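PDB 5SZR: protein Pcdhgb2 from Mus musculus, which probably acts as a calcium-dependent cell-adhesion protein that may help set up and maintain specific neuronal connections in the brain, here represented by extracellular cadherin domains 3 to 6. Local coordinates for residues Val24-Ala29 with Lys59-Ile64; Glu180-Ile185 with Ile200-Ile205. One frame throughout, in Å; residues are numbered along the deposited sequence.

Contact 1 (Val24-Ala29 with Lys59-Ile64); sequences VLQVTA and KRTGEI. With MAN (alpha-D-mannopyranose), chain S.
Leu25 and Ile64 form an antiparallel hydrogen-bonded pair, and because Val24 also faces Ile64, the strand carries a classic beta bulge: Ile64 O accepts Val24 N at 2.9 Å and, weakly, Leu25 N at 3.3 Å. Ile64 N returns a bond of 2.7 Å to Leu25 O, and Val27 N reaches Gly62 O at 3.1 Å. Gly62 suits its place because a side chain would run into Val27 O and, at these backbone angles, into the preceding carbonyl. Gln26 and Glu63 pair on the more open face. With CG anti to the backbone N (chi1 179°) and the chain extended beyond it, the Gln26 amide is carried across to Thr61, where NE2 donates to Thr61 O at 3.2 Å, from above the carbonyl plane. Glu63 lays its CG against Gln26 CD at 3.5 Å, the carboxylate and amide planes 27° apart, so the methylene of Glu63 lies against the flat amide of Gln26. Mannose O3 lies 2.9 Å from Gln26 N. Thr61 OG1 bonds to Asp58. On the other face, branched Ile64 sets CG2 against Val24 CB, apolar groups fit for a buried position. Strand 23-26 is an outer strand of one sheet of a cadherin domain, with 63-66 between it and 55-57; Leu25, Val27 and Ile64 all touch Ile96 of strand 91-101 in the facing sheet.

Contact 2 (Glu180-Ile185 with Ile200-Ile205); sequences EYNVTI and IITLHI. With NAG (2-acetamido-2-deoxy-beta-D-glucopyranose), chain D.
This is an antiparallel pairing of two hairpin strands, 180-189 and 196-206, in the middle of a four-stranded cadherin-domain sheet. Tyr181 with Leu203 and Val183 with Ile201 are the hydrogen-bonded pairs. Mostly polar residues occupy the face that bears the glycan, with Ile200 the exception, against a fucose. Asn182 ND2 is joined covalently to the C1 of N-acetylglucosamine, while Asn182 OD1 accepts Thr202 OG1 at 2.6 Å, nearly in line with its C=O, which should steady the amide. Glu180, extended with CG anti to N (chi1 -162°), brings OE1 to accept a hydrogen bond from the sugar's N2 at 2.6 Å, and its OE2 lies at the edge of the His204 ring, 3.2 Å from CE1. Were Glu180 an alanine, the acetamido N-H of the sugar would probably lose this acceptor and a gap is likely to open beside the His204 ring. The opposite face is apolar: Ile205 CD1 meets the edge of the Tyr181 ring, 3.9 Å from CD2, and Val183 CG2 touches Leu203 CD1. That face packs on Ile129 and Ile132 of strand 128-135 and on Phe155, whose ring meets Tyr181 edge-to-face; strands 119-120 and 145-149 flank the pair.

How the contacts relate
The two contacts belong to successive cadherin domains, contact 1 closing along the chain before contact 2 opens; their centres lie about 59 Å apart and their nearest atoms about 39 Å. Each joins antiparallel strands and has a sugar close by, at the outer edge of strand 23-26 in contact 1 and on the Asn182 face in contact 2, but the attachments differ: O-linked mannose on Ser23, just ahead of contact 1, and N-linked N-acetylglucosamine within contact 2. Contact 1 lies away from the calcium sites. Contact 2 comes closer to one, for the side chain of Ile205 is about 4 Å from that of the calcium ligand Glu121 and about 7 Å from a calcium ion.

Contact 1 (Val24-Ala29 with Lys59-Ile64)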
loop_
_atom_site.group_PDB
_atom_site.type_symbol
_atom_site.label_atom_id
_atom_site.label_comp_id
_atom_site.label_asym_id
_atom_site.label_seq_id
_atom_site.Cartn_x
_atom_site.Cartn_y
_atom_site.Cartn_z
ATOM N N VAL A 24 66.675 -23.770 -3.689
ATOM C CA VAL A 24 66.029 -25.046 -3.980
ATOM C C VAL A 24 66.911 -26.196 -3.519
ATOM O O VAL A 24 66.503 -27.009 -2.681
ATOM C CB VAL A 24 65.707 -25.189 -5.478
ATOM C CG1 VAL A 24 65.305 -26.622 -5.795
ATOM C CG2 VAL A 24 64.606 -24.218 -5.884
ATOM N N LEU A 25 68.120 -26.273 -4.074
ATOM C CA LEU A 25 69.060 -27.351 -3.800
ATOM C C LEU A 25 70.373 -27.027 -4.491
ATOM O O LEU A 25 70.390 -26.376 -5.539
ATOM C CB LEU A 25 68.531 -28.706 -4.287
ATOM C CG LEU A 25 69.387 -29.931 -3.943
ATOM C CD1 LEU A 25 69.325 -30.218 -2.450
ATOM C CD2 LEU A 25 68.975 -31.155 -4.750
ATOM N N GLN A 26 71.469 -27.477 -3.890
ATOM C CA GLN A 26 72.774 -27.465 -4.531
ATOM C C GLN A 26 73.210 -28.903 -4.760
ATOM O O GLN A 26 73.188 -29.718 -3.831
ATOM C CB GLN A 26 73.811 -26.723 -3.686
ATOM C CG GLN A 26 75.190 -26.705 -4.320
ATOM C CD GLN A 26 76.220 -25.977 -3.480
ATOM O OE1 GLN A 26 75.930 -25.526 -2.371
ATOM N NE2 GLN A 26 77.432 -25.855 -4.009
ATOM N N VAL A 27 73.581 -29.218 -5.997
ATOM C CA VAL A 27 74.133 -30.520 -6.347
ATOM C C VAL A 27 75.598 -30.336 -6.721
ATOM O O VAL A 27 75.960 -29.365 -7.395
ATOM C CB VAL A 27 73.344 -31.183 -7.493
ATOM C CG1 VAL A 27 71.996 -31.671 -6.989
ATOM C CG2 VAL A 27 73.157 -30.208 -8.649
ATOM N N THR A 28 76.443 -31.259 -6.266
ATOM C CA THR A 28 77.872 -31.208 -6.540
ATOM C C THR A 28 78.363 -32.581 -6.975
ATOM O O THR A 28 77.935 -33.604 -6.432
ATOM C CB THR A 28 78.670 -30.733 -5.312
ATOM O OG1 THR A 28 78.259 -31.464 -4.151
ATOM C CG2 THR A 28 78.461 -29.244 -5.073
ATOM N N ALA A 29 79.251 -32.592 -7.965
ATOM C CA ALA A 29 79.939 -33.791 -8.415
ATOM C C ALA A 29 81.400 -33.735 -7.988
ATOM O O ALA A 29 81.941 -32.667 -7.691
ATOM C CB ALA A 29 79.830 -33.951 -9.936
ATOM N N LYS A 59 76.367 -22.360 -13.149
ATOM C CA LYS A 59 77.204 -23.241 -13.956
ATOM C C LYS A 59 78.450 -23.687 -13.201
ATOM O O LYS A 59 78.971 -24.779 -13.457
ATOM C CB LYS A 59 77.593 -22.542 -15.258
ATOM N N ARG A 60 78.938 -22.870 -12.270
ATOM C CA ARG A 60 80.140 -23.195 -11.510
ATOM C C ARG A 60 79.841 -23.778 -10.136
ATOM O O ARG A 60 80.532 -24.704 -9.700
ATOM C CB ARG A 60 81.021 -21.949 -11.355
ATOM N N THR A 61 78.825 -23.266 -9.442
ATOM C CA THR A 61 78.530 -23.721 -8.089
ATOM C C THR A 61 77.608 -24.930 -8.055
ATOM O O THR A 61 77.728 -25.767 -7.154
ATOM C CB THR A 61 77.890 -22.594 -7.272
ATOM O OG1 THR A 61 78.535 -21.351 -7.578
ATOM C CG2 THR A 61 78.038 -22.869 -5.786
ATOM N N GLY A 62 76.689 -25.044 -9.010
ATOM C CA GLY A 62 75.688 -26.086 -8.947
ATOM C C GLY A 62 74.537 -25.799 -8.011
ATOM O O GLY A 62 73.717 -26.693 -7.771
ATOM N N GLU A 63 74.464 -24.589 -7.458
ATOM C CA GLU A 63 73.295 -24.182 -6.691
ATOM C C GLU A 63 72.120 -23.926 -7.627
ATOM O O GLU A 63 72.286 -23.392 -8.729
ATOM C CB GLU A 63 73.590 -22.924 -5.876
ATOM C CG GLU A 63 74.642 -23.095 -4.795
ATOM C CD GLU A 63 74.802 -21.851 -3.941
ATOM O OE1 GLU A 63 73.804 -21.430 -3.316
ATOM O OE2 GLU A 63 75.916 -21.287 -3.905
ATOM N N ILE A 64 70.929 -24.311 -7.183
ATOM C CA ILE A 64 69.705 -24.154 -7.959
ATOM C C ILE A 64 68.752 -23.276 -7.165
ATOM O O ILE A 64 68.422 -23.590 -6.013
ATOM C CB ILE A 64 69.054 -25.504 -8.286
ATOM C CG1 ILE A 64 70.017 -26.372 -9.089
ATOM C CG2 ILE A 64 67.748 -25.296 -9.040
ATOM C CD1 ILE A 64 69.468 -27.726 -9.391
HETATM C C1 MAN S . 69.836 -22.738 -0.020
HETATM C C2 MAN S . 70.918 -23.562 -0.740
HETATM C C3 MAN S . 70.419 -24.999 -0.984
HETATM C C4 MAN S . 69.850 -25.627 0.305
HETATM C C5 MAN S . 68.752 -24.714 0.873
HETATM C C6 MAN S . 68.173 -25.221 2.180
HETATM O O2 MAN S . 72.098 -23.679 0.063
HETATM O O3 MAN S . 71.431 -25.835 -1.542
HETATM O O4 MAN S . 69.299 -26.906 0.026
HETATM O O5 MAN S . 69.307 -23.395 1.116
HETATM O O6 MAN S . 67.817 -26.588 2.003
#

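Contact 2 (Glu180-Ile185 with Ile200-Ile205)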
loop_
_atom_site.group_PDB
_atom_site.type_symbol
_atom_site.label_atom_id
_atom_site.label_comp_id
_atom_site.label_asym_id
_atom_site.label_seq_id
_atom_site.Cartn_x
_atom_site.Cartn_y
_atom_site.Cartn_z
ATOM N N GLU A 180 10.956 -5.460 -2.299
ATOM C CA GLU A 180 12.271 -5.725 -2.871
ATOM C C GLU A 180 13.161 -6.396 -1.833
ATOM O O GLU A 180 13.053 -6.127 -0.635
ATOM C CB GLU A 180 12.925 -4.429 -3.373
ATOM C CG GLU A 180 14.067 -4.624 -4.349
ATOM C CD GLU A 180 14.678 -3.305 -4.786
ATOM O OE1 GLU A 180 15.710 -2.900 -4.206
ATOM O OE2 GLU A 180 14.115 -2.665 -5.701
ATOM N N TYR A 181 14.051 -7.272 -2.303
ATOM C CA TYR A 181 14.961 -8.012 -1.437
ATOM C C TYR A 181 16.380 -7.962 -1.981
ATOM O O TYR A 181 16.599 -8.126 -3.186
ATOM C CB TYR A 181 14.553 -9.483 -1.304
ATOM C CG TYR A 181 13.379 -9.756 -0.400
ATOM C CD1 TYR A 181 13.500 -9.652 0.978
ATOM C CD2 TYR A 181 12.156 -10.157 -0.921
ATOM C CE1 TYR A 181 12.427 -9.918 1.809
ATOM C CE2 TYR A 181 11.080 -10.424 -0.100
ATOM C CZ TYR A 181 11.223 -10.305 1.262
ATOM O OH TYR A 181 10.156 -10.576 2.079
ATOM N N ASN A 182 17.346 -7.760 -1.088
ATOM C CA ASN A 182 18.765 -7.918 -1.400
ATOM C C ASN A 182 19.285 -9.111 -0.604
ATOM O O ASN A 182 19.420 -9.035 0.622
ATOM C CB ASN A 182 19.552 -6.647 -1.085
ATOM C CG ASN A 182 19.538 -5.652 -2.232
ATOM O OD1 ASN A 182 19.361 -6.029 -3.390
ATOM N ND2 ASN A 182 19.728 -4.372 -1.915
ATOM N N VAL A 183 19.570 -10.209 -1.299
ATOM C CA VAL A 183 19.976 -11.464 -0.674
ATOM C C VAL A 183 21.457 -11.677 -0.951
ATOM O O VAL A 183 21.868 -11.811 -2.111
ATOM C CB VAL A 183 19.140 -12.646 -1.188
ATOM C CG1 VAL A 183 19.486 -13.917 -0.433
ATOM C CG2 VAL A 183 17.653 -12.332 -1.062
ATOM N N THR A 184 22.254 -11.714 0.116
ATOM C CA THR A 184 23.699 -11.886 0.024
ATOM C C THR A 184 24.060 -13.341 0.304
ATOM O O THR A 184 23.801 -13.849 1.401
ATOM C CB THR A 184 24.424 -10.965 1.004
ATOM O OG1 THR A 184 24.289 -9.604 0.577
ATOM C CG2 THR A 184 25.901 -11.324 1.078
ATOM N N ILE A 185 24.656 -14.003 -0.681
ATOM C CA ILE A 185 25.114 -15.380 -0.545
ATOM C C ILE A 185 26.632 -15.364 -0.400
ATOM O O ILE A 185 27.337 -14.801 -1.245
ATOM C CB ILE A 185 24.677 -16.237 -1.743
ATOM C CG1 ILE A 185 23.156 -16.403 -1.742
ATOM C CG2 ILE A 185 25.383 -17.589 -1.719
ATOM C CD1 ILE A 185 22.633 -17.250 -2.874
ATOM N N ILE A 200 25.362 -10.609 -4.228
ATOM C CA ILE A 200 24.095 -10.048 -3.775
ATOM C C ILE A 200 23.065 -10.266 -4.872
ATOM O O ILE A 200 23.235 -9.785 -5.999
ATOM C CB ILE A 200 24.232 -8.560 -3.424
ATOM C CG1 ILE A 200 25.283 -8.388 -2.321
ATOM C CG2 ILE A 200 22.889 -7.988 -3.001
ATOM C CD1 ILE A 200 25.598 -6.956 -1.989
ATOM N N ILE A 201 22.012 -11.010 -4.550
ATOM C CA ILE A 201 20.907 -11.255 -5.467
ATOM C C ILE A 201 19.781 -10.303 -5.096
ATOM O O ILE A 201 19.294 -10.321 -3.960
ATOM C CB ILE A 201 20.426 -12.712 -5.402
ATOM C CG1 ILE A 201 21.592 -13.675 -5.621
ATOM C CG2 ILE A 201 19.330 -12.954 -6.426
ATOM C CD1 ILE A 201 21.190 -15.124 -5.547
ATOM N N THR A 202 19.374 -9.471 -6.051
ATOM C CA THR A 202 18.259 -8.556 -5.857
ATOM C C THR A 202 16.974 -9.214 -6.343
ATOM O O THR A 202 16.916 -9.718 -7.469
ATOM C CB THR A 202 18.496 -7.242 -6.601
ATOM O OG1 THR A 202 19.574 -6.528 -5.979
ATOM C CG2 THR A 202 17.240 -6.380 -6.578
ATOM N N LEU A 203 15.954 -9.212 -5.490
ATOM C CA LEU A 203 14.670 -9.832 -5.793
ATOM C C LEU A 203 13.585 -8.770 -5.895
ATOM O O LEU A 203 13.407 -7.961 -4.976
ATOM C CB LEU A 203 14.296 -10.866 -4.728
ATOM C CG LEU A 203 15.268 -12.041 -4.640
ATOM C CD1 LEU A 203 14.770 -13.081 -3.644
ATOM C CD2 LEU A 203 15.465 -12.647 -6.018
ATOM N N HIS A 204 12.871 -8.777 -7.013
ATOM C CA HIS A 204 11.714 -7.921 -7.220
ATOM C C HIS A 204 10.459 -8.761 -7.021
ATOM O O HIS A 204 10.267 -9.764 -7.715
ATOM C CB HIS A 204 11.738 -7.302 -8.615
ATOM C CG HIS A 204 12.781 -6.242 -8.783
ATOM N ND1 HIS A 204 13.299 -5.534 -7.720
ATOM C CD2 HIS A 204 13.402 -5.768 -9.890
ATOM C CE1 HIS A 204 14.194 -4.671 -8.164
ATOM N NE2 HIS A 204 14.276 -4.793 -9.476
ATOM N N ILE A 205 9.624 -8.364 -6.068
ATOM C CA ILE A 205 8.390 -9.083 -5.772
ATOM C C ILE A 205 7.268 -8.458 -6.591
ATOM O O ILE A 205 6.959 -7.273 -6.423
ATOM C CB ILE A 205 8.063 -9.042 -4.273
ATOM C CG1 ILE A 205 9.241 -9.564 -3.443
ATOM C CG2 ILE A 205 6.805 -9.844 -3.988
ATOM C CD1 ILE A 205 9.547 -11.031 -3.655
HETATM C C1 NAG D . 19.729 -3.341 -2.929
HETATM C C2 NAG D . 18.790 -2.190 -2.572
HETATM C C3 NAG D . 18.764 -1.174 -3.706
HETATM C C4 NAG D . 20.175 -0.680 -3.999
HETATM C C5 NAG D . 21.088 -1.869 -4.306
HETATM C C6 NAG D . 22.537 -1.474 -4.503
HETATM C C7 NAG D . 16.883 -2.568 -1.073
HETATM C C8 NAG D . 15.492 -3.114 -0.950
HETATM N N2 NAG D . 17.447 -2.668 -2.281
HETATM O O3 NAG D . 17.911 -0.090 -3.355
HETATM O O4 NAG D . 20.147 0.227 -5.098
HETATM O O5 NAG D . 21.055 -2.816 -3.222
HETATM O O6 NAG D . 23.110 -0.984 -3.299
HETATM O O7 NAG D . 17.470 -2.060 -0.121
#